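Side-chain contacts in terminase large subunit (Thermus phage G20c, PDB 5M1P), which drives viral DNA into empty procapsids as an ATP-powered motor and, through its nuclease domain, cuts the genome to start and finish packaging: residues L17-E20 and R25-V28; G40-K45 and H175-M180; S53-D56 and A61-C64; E105-D108 and N113-P116; F156-Y159 and N165-M168. All coordinates share one frame; numbering follows the deposited sequence.

Interaction 1 (L17-E20 and R25-V28); sequences LPYE and RLVV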
loop_
_atom_site.group_PDB
_atom_site.type_symbol
_atom_site.label_atom_id
_atom_site.label_comp_id
_atom_site.label_asym_id
_atom_site.label_seq_id
_atom_site.Cartn_x
_atom_site.Cartn_y
_atom_site.Cartn_z
ATOM N N LEU A 17 -1.205 -15.564 1.599
ATOM C CA LEU A 17 -0.548 -16.116 0.419
ATOM C C LEU A 17 0.925 -16.408 0.679
ATOM O O LEU A 17 1.642 -15.563 1.234
ATOM C CB LEU A 17 -0.628 -15.111 -0.726
ATOM C CG LEU A 17 -2.019 -14.619 -1.122
ATOM C CD1 LEU A 17 -1.916 -13.451 -2.096
ATOM C CD2 LEU A 17 -2.823 -15.756 -1.717
ATOM N N PRO A 18 1.409 -17.582 0.240
ATOM C CA PRO A 18 2.841 -17.836 0.347
ATOM C C PRO A 18 3.612 -16.954 -0.634
ATOM O O PRO A 18 3.044 -16.477 -1.622
ATOM C CB PRO A 18 2.956 -19.317 -0.019
ATOM C CG PRO A 18 1.854 -19.521 -0.983
ATOM C CD PRO A 18 0.723 -18.642 -0.529
ATOM N N TYR A 19 4.881 -16.713 -0.341
ATOM C CA TYR A 19 5.704 -15.858 -1.185
ATOM C C TYR A 19 7.152 -16.291 -1.121
ATOM O O TYR A 19 7.543 -17.075 -0.245
ATOM C CB TYR A 19 5.586 -14.381 -0.760
ATOM C CG TYR A 19 6.006 -14.129 0.680
ATOM C CD1 TYR A 19 5.092 -14.272 1.726
ATOM C CD2 TYR A 19 7.329 -13.793 1.008
ATOM C CE1 TYR A 19 5.475 -14.076 3.043
ATOM C CE2 TYR A 19 7.710 -13.581 2.333
ATOM C CZ TYR A 19 6.777 -13.731 3.340
ATOM O OH TYR A 19 7.134 -13.533 4.656
ATOM N N GLU A 20 7.940 -15.760 -2.048
ATOM C CA GLU A 20 9.393 -15.882 -2.015
ATOM C C GLU A 20 9.957 -14.502 -1.705
ATOM O O GLU A 20 9.599 -13.522 -2.363
ATOM C CB GLU A 20 9.931 -16.360 -3.359
ATOM C CG GLU A 20 11.417 -16.705 -3.327
ATOM C CD GLU A 20 11.983 -17.132 -4.669
ATOM O OE1 GLU A 20 11.356 -16.862 -5.718
ATOM O OE2 GLU A 20 13.085 -17.728 -4.669
ATOM N N ARG A 25 11.724 -7.467 -2.066
ATOM C CA ARG A 25 10.418 -7.899 -2.573
ATOM C C ARG A 25 9.920 -9.169 -1.918
ATOM O O ARG A 25 10.688 -10.107 -1.726
ATOM C CB ARG A 25 10.472 -8.173 -4.066
ATOM C CG ARG A 25 10.864 -6.988 -4.916
ATOM C CD ARG A 25 10.718 -7.365 -6.372
ATOM N NE ARG A 25 11.011 -6.259 -7.259
ATOM C CZ ARG A 25 10.780 -6.265 -8.571
ATOM N NH1 ARG A 25 10.254 -7.333 -9.167
ATOM N NH2 ARG A 25 11.066 -5.194 -9.298
ATOM N N LEU A 26 8.624 -9.201 -1.635
ATOM C CA LEU A 26 7.913 -10.434 -1.335
ATOM C C LEU A 26 7.098 -10.786 -2.565
ATOM O O LEU A 26 6.119 -10.109 -2.867
ATOM C CB LEU A 26 6.993 -10.251 -0.129
ATOM C CG LEU A 26 7.646 -9.744 1.160
ATOM C CD1 LEU A 26 6.687 -9.894 2.337
ATOM C CD2 LEU A 26 8.980 -10.417 1.425
ATOM N N VAL A 27 7.482 -11.845 -3.268
ATOM C CA VAL A 27 6.878 -12.153 -4.563
ATOM C C VAL A 27 5.952 -13.328 -4.363
ATOM O O VAL A 27 6.406 -14.428 -4.054
ATOM C CB VAL A 27 7.928 -12.494 -5.643
ATOM C CG1 VAL A 27 7.255 -12.721 -7.001
ATOM C CG2 VAL A 27 8.946 -11.368 -5.754
ATOM N N VAL A 28 4.656 -13.079 -4.532
ATOM C CA VAL A 28 3.632 -14.113 -4.445
ATOM C C VAL A 28 3.510 -14.810 -5.792
ATOM O O VAL A 28 3.467 -16.044 -5.878
ATOM C CB VAL A 28 2.267 -13.526 -4.029
ATOM C CG1 VAL A 28 1.190 -14.597 -4.060
ATOM C CG2 VAL A 28 2.362 -12.950 -2.622
HETATM O O HOH W 1 3.837 -17.793 -3.825
#
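Leu-26 lies alongside Tyr-19, the two side chains pointing the same way from neighbouring arms of a beta hairpin. Its CD1 sits over one face of the tyrosine ring, 4.1 Å from the centroid and 20° off the normal, which meets the geometry of a CH-pi contact. The other methyl, CD2, reaches the rim at Tyr-19 CE2 (3.5 Å). With chi1 at 59°, the Tyr-19 ring is swung above its own backbone, flanked by N and C, and comes to stand beside Leu-26. Val-27 supplies the backbone register: its N gives a hydrogen bond to Glu-20 O at 2.8 Å, and its O takes one from Glu-20 N at 2.9 Å. These two bonds define an antiparallel hydrogen-bonded pair, with both side chains on one face of the sheet. At Val-28 the pairing gives way to packing. Its CG1 meets Leu-17 CB at 3.8 Å, the two side chains crossing at about a right angle, while CG2 touches Tyr-19 CB at 4.0 Å. A water donates to both Pro-18 O and Val-28 O, 2.7 Å from each, bridging the point where the strands part. Beyond the hairpin, strand 25-27 is flanked by strand 61-69, and strand 15-22 by strand 142-144, where Pro-144 touches both Tyr-19 and Val-28; Arg-25 reaches out to helix 73-86 and its salt-bridge partner Asp-86.

Interaction 2 (G40-K45 and H175-M180); sequences GADFGK and HDDIVM. With CA (calcium ion), chain C.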
loop_
_atom_site.group_PDB
_atom_site.type_symbol
_atom_site.label_atom_id
_atom_site.label_comp_id
_atom_site.label_asym_id
_atom_site.label_seq_id
_atom_site.Cartn_x
_atom_site.Cartn_y
_atom_site.Cartn_z
ATOM N N GLY A 40 -0.049 0.217 -5.419
ATOM C CA GLY A 40 -0.222 1.221 -4.375
ATOM C C GLY A 40 1.136 1.658 -3.886
ATOM O O GLY A 40 1.950 0.798 -3.542
ATOM N N ALA A 41 1.399 2.969 -3.837
ATOM C CA ALA A 41 2.718 3.451 -3.469
ATOM C C ALA A 41 2.643 4.503 -2.379
ATOM O O ALA A 41 2.072 5.586 -2.574
ATOM C CB ALA A 41 3.428 3.987 -4.692
ATOM N N ASP A 42 3.188 4.110 -1.228
ATOM C CA ASP A 42 3.401 4.936 -0.054
ATOM C C ASP A 42 4.910 5.158 -0.025
ATOM O O ASP A 42 5.679 4.209 0.146
ATOM C CB ASP A 42 2.926 4.173 1.202
ATOM C CG ASP A 42 3.119 4.957 2.485
ATOM O OD1 ASP A 42 4.244 4.948 3.023
ATOM O OD2 ASP A 42 2.149 5.548 2.980
ATOM N N PHE A 43 5.342 6.392 -0.247
ATOM C CA PHE A 43 6.771 6.686 -0.353
ATOM C C PHE A 43 7.457 6.715 0.998
ATOM O O PHE A 43 6.805 6.822 2.034
ATOM C CB PHE A 43 6.995 7.988 -1.128
ATOM C CG PHE A 43 6.663 7.851 -2.573
ATOM C CD1 PHE A 43 7.581 7.297 -3.448
ATOM C CD2 PHE A 43 5.399 8.179 -3.040
ATOM C CE1 PHE A 43 7.266 7.133 -4.785
ATOM C CE2 PHE A 43 5.077 8.014 -4.375
ATOM C CZ PHE A 43 6.013 7.490 -5.241
ATOM N N GLY A 44 8.775 6.555 0.957
ATOM C CA GLY A 44 9.652 6.723 2.102
ATOM C C GLY A 44 10.039 8.183 2.095
ATOM O O GLY A 44 11.033 8.571 1.481
ATOM N N LYS A 45 9.211 8.999 2.737
ATOM C CA LYS A 45 9.374 10.453 2.706
ATOM C C LYS A 45 10.675 10.873 3.385
ATOM O O LYS A 45 11.431 11.663 2.833
ATOM C CB LYS A 45 8.173 11.155 3.345
ATOM N N HIS A 175 3.884 1.959 12.788
ATOM C CA HIS A 175 3.939 2.430 11.419
ATOM C C HIS A 175 2.665 2.041 10.694
ATOM O O HIS A 175 1.972 1.097 11.102
ATOM C CB HIS A 175 5.123 1.804 10.674
ATOM C CG HIS A 175 6.396 1.762 11.453
ATOM N ND1 HIS A 175 6.976 2.883 12.005
ATOM C CD2 HIS A 175 7.206 0.726 11.765
ATOM C CE1 HIS A 175 8.086 2.537 12.629
ATOM N NE2 HIS A 175 8.249 1.235 12.494
ATOM N N ASP A 176 2.377 2.725 9.587
ATOM C CA ASP A 176 1.212 2.376 8.767
ATOM C C ASP A 176 1.497 2.364 7.267
ATOM O O ASP A 176 0.553 2.377 6.481
ATOM C CB ASP A 176 0.024 3.296 9.088
ATOM C CG ASP A 176 0.259 4.733 8.675
ATOM O OD1 ASP A 176 1.320 5.040 8.110
ATOM O OD2 ASP A 176 -0.644 5.564 8.924
ATOM N N ASP A 177 2.769 2.289 6.876
ATOM C CA ASP A 177 3.127 2.406 5.454
ATOM C C ASP A 177 2.567 1.239 4.650
ATOM O O ASP A 177 2.183 1.407 3.495
ATOM C CB ASP A 177 4.643 2.455 5.242
ATOM C CG ASP A 177 5.346 3.309 6.255
ATOM O OD1 ASP A 177 5.749 2.764 7.304
ATOM O OD2 ASP A 177 5.487 4.526 6.022
ATOM N N ILE A 178 2.561 0.051 5.255
ATOM C CA ILE A 178 2.018 -1.136 4.581
ATOM C C ILE A 178 0.499 -1.002 4.446
ATOM O O ILE A 178 -0.077 -1.237 3.383
ATOM C CB ILE A 178 2.346 -2.443 5.324
ATOM C CG1 ILE A 178 3.863 -2.656 5.424
ATOM C CG2 ILE A 178 1.662 -3.640 4.648
ATOM C CD1 ILE A 178 4.262 -3.750 6.386
ATOM N N VAL A 179 -0.145 -0.588 5.529
ATOM C CA VAL A 179 -1.599 -0.397 5.534
ATOM C C VAL A 179 -2.016 0.557 4.420
ATOM O O VAL A 179 -2.925 0.271 3.641
ATOM C CB VAL A 179 -2.098 0.130 6.905
ATOM C CG1 VAL A 179 -3.598 0.384 6.869
ATOM C CG2 VAL A 179 -1.759 -0.868 8.015
ATOM N N MET A 180 -1.327 1.689 4.350
ATOM C CA MET A 180 -1.662 2.706 3.378
ATOM C C MET A 180 -1.372 2.267 1.944
ATOM O O MET A 180 -2.185 2.521 1.061
ATOM C CB MET A 180 -0.962 4.028 3.715
ATOM C CG MET A 180 -1.478 4.691 4.993
ATOM S SD MET A 180 -3.271 4.784 5.143
ATOM C CE MET A 180 -3.744 5.614 3.632
HETATM CA CA CA C . 6.047 5.871 4.094
HETATM O O HOH W 2 2.169 6.413 5.634
HETATM O O HOH W 3 4.619 7.438 5.060
#
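The metal site of the nuclease joins the end of strand 37-42 to the start of helix 177-186, through Asp-42 and Asp-177. Each gives one oxygen to the calcium ion: Asp-42 OD1 at 2.3 Å and Asp-177 OD2 at 2.4 Å. These two oxygens are 3.3 Å apart, a closeness explained by the shared cation, and the carboxylate planes are turned 73° from each other. The backbone also takes part, Phe-43 O binding calcium at 2.4 Å, and a water, Asp-48 OD2 and Tyr-49 O complete the six ligands. Asp-42 extends across the gap with CG anti to its backbone N (chi1 180°), which carries the carboxylate toward the helix. There OD1 takes the metal, while OD2 lies against Met-180 CB at 3.5 Å. A second water donates to this OD2 (2.8 Å) and to Asp-176 OD1 (3.0 Å), joining the two carboxylates. Asp-176 holds the N-cap position of the helix, though its side chain makes no capping bond. Asp-95, which probably binds a second metal together with Asp-42, has its side chain about 5 Å from that of Asp-42. Acidic residues gathered from a central strand and the C-terminal helix are the hallmark of the RNase H-like fold and its RuvC-like two-metal nucleases.

Interaction 3 (S53-D56 and A61-C64); sequences SVLD and AIAC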
loop_
_atom_site.group_PDB
_atom_site.type_symbol
_atom_site.label_atom_id
_atom_site.label_comp_id
_atom_site.label_asym_id
_atom_site.label_seq_id
_atom_site.Cartn_x
_atom_site.Cartn_y
_atom_site.Cartn_z
ATOM N N SER A 53 2.789 -1.941 -3.368
ATOM C CA SER A 53 1.955 -3.140 -3.355
ATOM C C SER A 53 1.367 -3.367 -4.740
ATOM O O SER A 53 0.511 -2.606 -5.176
ATOM C CB SER A 53 0.840 -2.995 -2.329
ATOM O OG SER A 53 1.371 -2.885 -1.021
ATOM N N VAL A 54 1.799 -4.432 -5.400
ATOM C CA VAL A 54 1.328 -4.785 -6.730
ATOM C C VAL A 54 0.075 -5.646 -6.601
ATOM O O VAL A 54 0.144 -6.766 -6.079
ATOM C CB VAL A 54 2.406 -5.550 -7.522
ATOM C CG1 VAL A 54 1.927 -5.794 -8.941
ATOM C CG2 VAL A 54 3.731 -4.798 -7.551
ATOM N N LEU A 55 -1.051 -5.120 -7.086
ATOM C CA LEU A 55 -2.359 -5.766 -7.030
ATOM C C LEU A 55 -2.801 -6.224 -8.404
ATOM O O LEU A 55 -2.836 -5.450 -9.344
ATOM C CB LEU A 55 -3.385 -4.790 -6.471
ATOM C CG LEU A 55 -4.834 -5.261 -6.395
ATOM C CD1 LEU A 55 -4.961 -6.530 -5.566
ATOM C CD2 LEU A 55 -5.686 -4.159 -5.806
ATOM N N ASP A 56 -3.114 -7.504 -8.506
ATOM C CA ASP A 56 -3.734 -8.061 -9.700
ATOM C C ASP A 56 -5.220 -7.680 -9.647
ATOM O O ASP A 56 -5.975 -8.173 -8.788
ATOM C CB ASP A 56 -3.545 -9.578 -9.685
ATOM C CG ASP A 56 -4.126 -10.276 -10.896
ATOM O OD1 ASP A 56 -5.152 -9.821 -11.450
ATOM O OD2 ASP A 56 -3.583 -11.341 -11.255
ATOM N N ALA A 61 -5.740 -10.147 -5.745
ATOM C CA ALA A 61 -4.621 -10.624 -4.941
ATOM C C ALA A 61 -3.369 -9.791 -5.147
ATOM O O ALA A 61 -3.043 -9.400 -6.264
ATOM C CB ALA A 61 -4.332 -12.082 -5.249
ATOM N N ILE A 62 -2.666 -9.525 -4.053
ATOM C CA ILE A 62 -1.354 -8.920 -4.119
ATOM C C ILE A 62 -0.392 -9.934 -4.738
ATOM O O ILE A 62 -0.281 -11.080 -4.273
ATOM C CB ILE A 62 -0.859 -8.482 -2.723
ATOM C CG1 ILE A 62 -1.759 -7.380 -2.146
ATOM C CG2 ILE A 62 0.604 -8.064 -2.759
ATOM C CD1 ILE A 62 -1.804 -6.106 -2.962
ATOM N N ALA A 63 0.263 -9.521 -5.818
ATOM C CA ALA A 63 1.239 -10.351 -6.529
ATOM C C ALA A 63 2.650 -10.142 -6.006
ATOM O O ALA A 63 3.483 -11.046 -6.073
ATOM C CB ALA A 63 1.193 -10.044 -8.016
ATOM N N CYS A 64 2.943 -8.936 -5.503
ATOM C CA CYS A 64 4.284 -8.584 -5.064
ATOM C C CYS A 64 4.170 -7.392 -4.130
ATOM O O CYS A 64 3.336 -6.511 -4.367
ATOM C CB CYS A 64 5.126 -8.217 -6.286
ATOM S SG CYS A 64 6.853 -7.896 -5.905
#
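Val-54 has CG1 anti to its backbone N (chi1 -175°), which turns CG2 to Cys-64 CB at 3.9 Å; Ile-62, with CG1 anti to the carbonyl carbon (chi1 -64°), carries CD1 to Leu-55 CB at 4.1 Å. The two pairs lie on opposite faces of a beta hairpin that contains a classic bulge. Its evidence is a shift of one in the register between Val-54 and Leu-55: Ala-63 and Cys-64 together face Val-54. Val-54 N gives a bond to Cys-64 O (2.8 Å), while Val-54 O receives Ala-63 N at 2.8 Å. The strands pair antiparallel, yet the directions of the short segments are 128° apart, a strong divergence at the bulge. On the Leu-55 and Ile-62 side, Leu-182 and Ala-185 of helix 177-186 pack against the hairpin; on the other, Tyr-87 touches Val-54, Ala-63 and Cys-64. The polar ends are satisfied beyond the two segments, Ser-53 OG by Ser-181 and Asp-56 OD2 by His-35. Toward the turn Asp-56 N donates to Ala-61 O, and the Leu-55 branch CD1 rests on that same oxygen at 3.5 Å.

Interaction 4 (E105-D108 and N113-P116); sequences EELD and NYTP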
loop_
_atom_site.group_PDB
_atom_site.type_symbol
_atom_site.label_atom_id
_atom_site.label_comp_id
_atom_site.label_asym_id
_atom_site.label_seq_id
_atom_site.Cartn_x
_atom_site.Cartn_y
_atom_site.Cartn_z
ATOM N N GLU A 105 8.599 15.539 -9.537
ATOM C CA GLU A 105 9.303 15.766 -10.800
ATOM C C GLU A 105 9.853 14.470 -11.396
ATOM O O GLU A 105 9.811 14.295 -12.611
ATOM C CB GLU A 105 10.436 16.781 -10.619
ATOM C CG GLU A 105 9.940 18.202 -10.378
ATOM C CD GLU A 105 10.987 19.111 -9.763
ATOM O OE1 GLU A 105 10.598 20.136 -9.163
ATOM O OE2 GLU A 105 12.197 18.807 -9.872
ATOM N N GLU A 106 10.355 13.575 -10.539
ATOM C CA GLU A 106 10.940 12.307 -10.979
ATOM C C GLU A 106 9.899 11.349 -11.551
ATOM O O GLU A 106 10.177 10.660 -12.517
ATOM C CB GLU A 106 11.713 11.622 -9.842
ATOM C CG GLU A 106 13.107 12.198 -9.625
ATOM C CD GLU A 106 13.683 11.957 -8.235
ATOM O OE1 GLU A 106 13.231 11.039 -7.512
ATOM O OE2 GLU A 106 14.620 12.696 -7.862
ATOM N N LEU A 107 8.705 11.311 -10.967
ATOM C CA LEU A 107 7.609 10.495 -11.521
ATOM C C LEU A 107 7.305 10.903 -12.961
ATOM O O LEU A 107 7.143 10.045 -13.815
ATOM C CB LEU A 107 6.339 10.581 -10.663
ATOM C CG LEU A 107 6.385 9.903 -9.287
ATOM C CD1 LEU A 107 5.170 10.314 -8.472
ATOM C CD2 LEU A 107 6.456 8.389 -9.412
ATOM N N ASP A 108 7.245 12.209 -13.218
ATOM C CA ASP A 108 6.995 12.725 -14.563
ATOM C C ASP A 108 8.223 12.564 -15.467
ATOM O O ASP A 108 8.102 12.039 -16.577
ATOM C CB ASP A 108 6.520 14.182 -14.508
ATOM C CG ASP A 108 5.166 14.329 -13.834
ATOM O OD1 ASP A 108 4.316 13.424 -13.985
ATOM O OD2 ASP A 108 4.953 15.346 -13.135
ATOM N N ASN A 113 4.019 5.394 -15.182
ATOM C CA ASN A 113 2.585 5.290 -15.375
ATOM C C ASN A 113 1.948 5.440 -13.994
ATOM O O ASN A 113 2.036 4.525 -13.198
ATOM C CB ASN A 113 2.283 3.924 -15.995
ATOM C CG ASN A 113 0.838 3.749 -16.391
ATOM O OD1 ASN A 113 0.072 4.704 -16.473
ATOM N ND2 ASN A 113 0.462 2.501 -16.654
ATOM N N TYR A 114 1.383 6.609 -13.684
ATOM C CA TYR A 114 0.800 6.835 -12.352
ATOM C C TYR A 114 -0.414 7.743 -12.356
ATOM O O TYR A 114 -0.579 8.558 -13.279
ATOM C CB TYR A 114 1.844 7.384 -11.356
ATOM C CG TYR A 114 2.105 8.861 -11.483
ATOM C CD1 TYR A 114 2.976 9.347 -12.449
ATOM C CD2 TYR A 114 1.485 9.783 -10.635
ATOM C CE1 TYR A 114 3.221 10.701 -12.589
ATOM C CE2 TYR A 114 1.724 11.141 -10.763
ATOM C CZ TYR A 114 2.596 11.589 -11.735
ATOM O OH TYR A 114 2.833 12.926 -11.874
ATOM N N THR A 115 -1.239 7.573 -11.318
ATOM C CA THR A 115 -2.371 8.424 -10.994
ATOM C C THR A 115 -2.151 8.917 -9.563
ATOM O O THR A 115 -1.911 8.101 -8.664
ATOM C CB THR A 115 -3.698 7.655 -11.092
ATOM O OG1 THR A 115 -3.887 7.242 -12.445
ATOM C CG2 THR A 115 -4.877 8.528 -10.707
ATOM N N PRO A 116 -2.201 10.246 -9.343
ATOM C CA PRO A 116 -2.048 10.750 -7.977
ATOM C C PRO A 116 -3.298 10.500 -7.130
ATOM O O PRO A 116 -4.436 10.700 -7.596
ATOM C CB PRO A 116 -1.817 12.253 -8.177
ATOM C CG PRO A 116 -2.485 12.574 -9.469
ATOM C CD PRO A 116 -2.431 11.330 -10.315
HETATM O O HOH W 4 4.232 14.571 -10.610
#
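Leu-107 leans over the ring of Tyr-114, from the helix onto the strand that follows it. Its CB is 4.1 Å from the ring centroid and 28° off the normal, a CH-pi contact over the face, and the nearest ring atom is CE1, 3.7 Å from that CB. Further out, CD1 of Leu-107 stands 4.2 Å above the same ring, over its centre, so the side chain spans the face instead of touching it at one point. With CG anti to the carbonyl carbon, the leucine branch is directed across the aromatic surface. One residue on, Asp-108 takes the edge. Its OD1 lies in the plane of the ring and accepts a hydrogen bond from Tyr-114 OH at 2.6 Å. The hydroxyl arrives on the syn side, 32° out of the carboxylate plane, and the carboxylate and ring planes are 34° apart. A water links Asp-108 OD2 (2.7 Å) to Tyr-114 OH (2.5 Å), donating to both. The contact closes the second half of the beta-alpha-beta unit formed by strand 91-94, helix 101-109 and strand 114-116, with Val-92 also touching the tyrosine. Face and edge of one ring are thus held by different chemistry, leucine packing and a short phenol-carboxylate bond; the latter would probably polarise the hydroxyl and fix where the end of the ring sits, while the leucine lies over one face.

Interaction 5 (F156-Y159 and N165-M168); sequences FRYY and NQVM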
loop_
_atom_site.group_PDB
_atom_site.type_symbol
_atom_site.label_atom_id
_atom_site.label_comp_id
_atom_site.label_asym_id
_atom_site.label_seq_id
_atom_site.Cartn_x
_atom_site.Cartn_y
_atom_site.Cartn_z
ATOM N N PHE A 156 -3.702 -1.441 13.495
ATOM C CA PHE A 156 -4.264 -0.203 12.972
ATOM C C PHE A 156 -5.591 0.056 13.669
ATOM O O PHE A 156 -6.495 -0.775 13.592
ATOM C CB PHE A 156 -4.440 -0.327 11.466
ATOM C CG PHE A 156 -4.531 0.989 10.770
ATOM C CD1 PHE A 156 -3.423 1.840 10.743
ATOM C CD2 PHE A 156 -5.712 1.388 10.148
ATOM C CE1 PHE A 156 -3.488 3.056 10.099
ATOM C CE2 PHE A 156 -5.778 2.604 9.495
ATOM C CZ PHE A 156 -4.668 3.441 9.477
ATOM N N ARG A 157 -5.704 1.192 14.365
ATOM C CA ARG A 157 -6.792 1.431 15.309
ATOM C C ARG A 157 -7.452 2.787 15.149
ATOM O O ARG A 157 -6.896 3.709 14.547
ATOM C CB ARG A 157 -6.287 1.322 16.741
ATOM C CG ARG A 157 -5.455 0.103 17.052
ATOM C CD ARG A 157 -6.173 -1.224 16.892
ATOM N NE ARG A 157 -5.248 -2.300 17.245
ATOM C CZ ARG A 157 -4.873 -2.600 18.492
ATOM N NH1 ARG A 157 -5.342 -1.927 19.543
ATOM N NH2 ARG A 157 -4.004 -3.579 18.697
ATOM N N TYR A 158 -8.642 2.884 15.740
ATOM C CA TYR A 158 -9.421 4.113 15.798
ATOM C C TYR A 158 -9.093 4.893 17.058
ATOM O O TYR A 158 -9.023 4.331 18.144
ATOM C CB TYR A 158 -10.917 3.801 15.836
ATOM C CG TYR A 158 -11.515 3.300 14.559
ATOM C CD1 TYR A 158 -11.663 4.140 13.468
ATOM C CD2 TYR A 158 -11.999 1.993 14.455
ATOM C CE1 TYR A 158 -12.263 3.695 12.295
ATOM C CE2 TYR A 158 -12.594 1.539 13.283
ATOM C CZ TYR A 158 -12.711 2.394 12.203
ATOM O OH TYR A 158 -13.295 1.971 11.035
ATOM N N TYR A 159 -8.926 6.200 16.897
ATOM C CA TYR A 159 -8.815 7.154 17.999
ATOM C C TYR A 159 -9.731 8.339 17.699
ATOM O O TYR A 159 -10.367 8.386 16.651
ATOM C CB TYR A 159 -7.362 7.590 18.156
ATOM C CG TYR A 159 -6.458 6.430 18.459
ATOM C CD1 TYR A 159 -6.335 5.954 19.755
ATOM C CD2 TYR A 159 -5.758 5.775 17.448
ATOM C CE1 TYR A 159 -5.526 4.874 20.048
ATOM C CE2 TYR A 159 -4.946 4.696 17.725
ATOM C CZ TYR A 159 -4.836 4.244 19.026
ATOM O OH TYR A 159 -4.049 3.163 19.318
ATOM N N ASN A 165 -13.189 14.306 16.312
ATOM C CA ASN A 165 -13.109 13.767 14.950
ATOM C C ASN A 165 -12.371 12.431 14.948
ATOM O O ASN A 165 -11.465 12.215 15.741
ATOM C CB ASN A 165 -12.398 14.740 14.012
ATOM C CG ASN A 165 -13.056 16.104 13.974
ATOM O OD1 ASN A 165 -12.412 17.124 14.233
ATOM N ND2 ASN A 165 -14.347 16.131 13.659
ATOM N N GLN A 166 -12.766 11.543 14.039
ATOM C CA GLN A 166 -12.201 10.198 13.970
ATOM C C GLN A 166 -10.824 10.228 13.334
ATOM O O GLN A 166 -10.609 10.923 12.338
ATOM C CB GLN A 166 -13.096 9.282 13.144
ATOM C CG GLN A 166 -12.789 7.795 13.301
ATOM C CD GLN A 166 -13.526 6.957 12.272
ATOM O OE1 GLN A 166 -14.523 6.298 12.577
ATOM N NE2 GLN A 166 -13.040 6.989 11.041
ATOM N N VAL A 167 -9.907 9.454 13.905
ATOM C CA VAL A 167 -8.562 9.296 13.362
ATOM C C VAL A 167 -8.241 7.798 13.326
ATOM O O VAL A 167 -8.687 7.048 14.176
ATOM C CB VAL A 167 -7.510 10.179 14.115
ATOM C CG1 VAL A 167 -8.070 10.771 15.399
ATOM C CG2 VAL A 167 -6.216 9.447 14.414
ATOM N N MET A 168 -7.506 7.381 12.300
ATOM C CA MET A 168 -7.034 6.008 12.166
ATOM C C MET A 168 -5.521 6.057 12.122
ATOM O O MET A 168 -4.949 6.790 11.322
ATOM C CB MET A 168 -7.539 5.367 10.877
ATOM C CG MET A 168 -9.045 5.262 10.721
ATOM S SD MET A 168 -9.441 4.904 8.991
ATOM C CE MET A 168 -11.112 4.271 9.066
#
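Tyr-158 runs alongside Met-168, both side chains pointing the same way, with the ring atom CE1 3.5 Å from the methionine methyl CE. The reach of Met-168 comes from a chain extended beyond CG, which carries its sulfur and methyl out along the tyrosine; Tyr-158 OH is 3.7 Å from Met-168 CE. Gln-166, on the same strand as Met-168, also approaches the ring, its amide inclined 47° to the aromatic plane and its OE1 3.5 Å from Tyr-158 CE1. Phe-156 meets the root of the methionine instead, its CE2 lying 3.6 Å from Met-168 CB. The two segments are the arms of an antiparallel hairpin, whose directions differ by 163°, and this two-stranded sheet is separate from the main mixed sheet of the RNase H-like domain. Tyr-159 and Val-167 form its hydrogen-bonded pair: Tyr-159 N gives to Val-167 O at 2.9 Å, and Val-167 N returns a bond to Tyr-159 O at 3.0 Å. Tyr-158 and Met-168 make up the adjacent non-hydrogen-bonded pair, where Met-168 CA brings a CH group to Arg-157 O at 3.3 Å. On the opposite face the Tyr-159 ring meets Arg-169 in a cation-pi contact. Ile-129 of helix 122-137 packs against both Phe-156 and Met-168, and Glu-126 of that helix touches Met-168 and Gln-166.

How the interactions relate
From the N terminus, interaction 1 closes a short hairpin loop before interaction 2 opens. Interaction 2 then spans 129 residues, and interactions 3, 4 and 5 follow in series inside its loop; none cross. Interactions 1 and 3 adjoin in the main sheet, where Val-28 N lies 2.8 Å from Ala-63 O, a probable hydrogen bond. A similar probable bond, Gly-40 O to Ser-53 N at 2.9 Å, ties interaction 3 to interaction 2. Interaction 4 packs helix 101-109 on the sheet's edge strand 114-116 and meets interaction 2 through Phe-43 and Leu-107. The separate hairpin of interaction 5 packs on interaction 2 through Phe-156, against Asp-176 and Val-179.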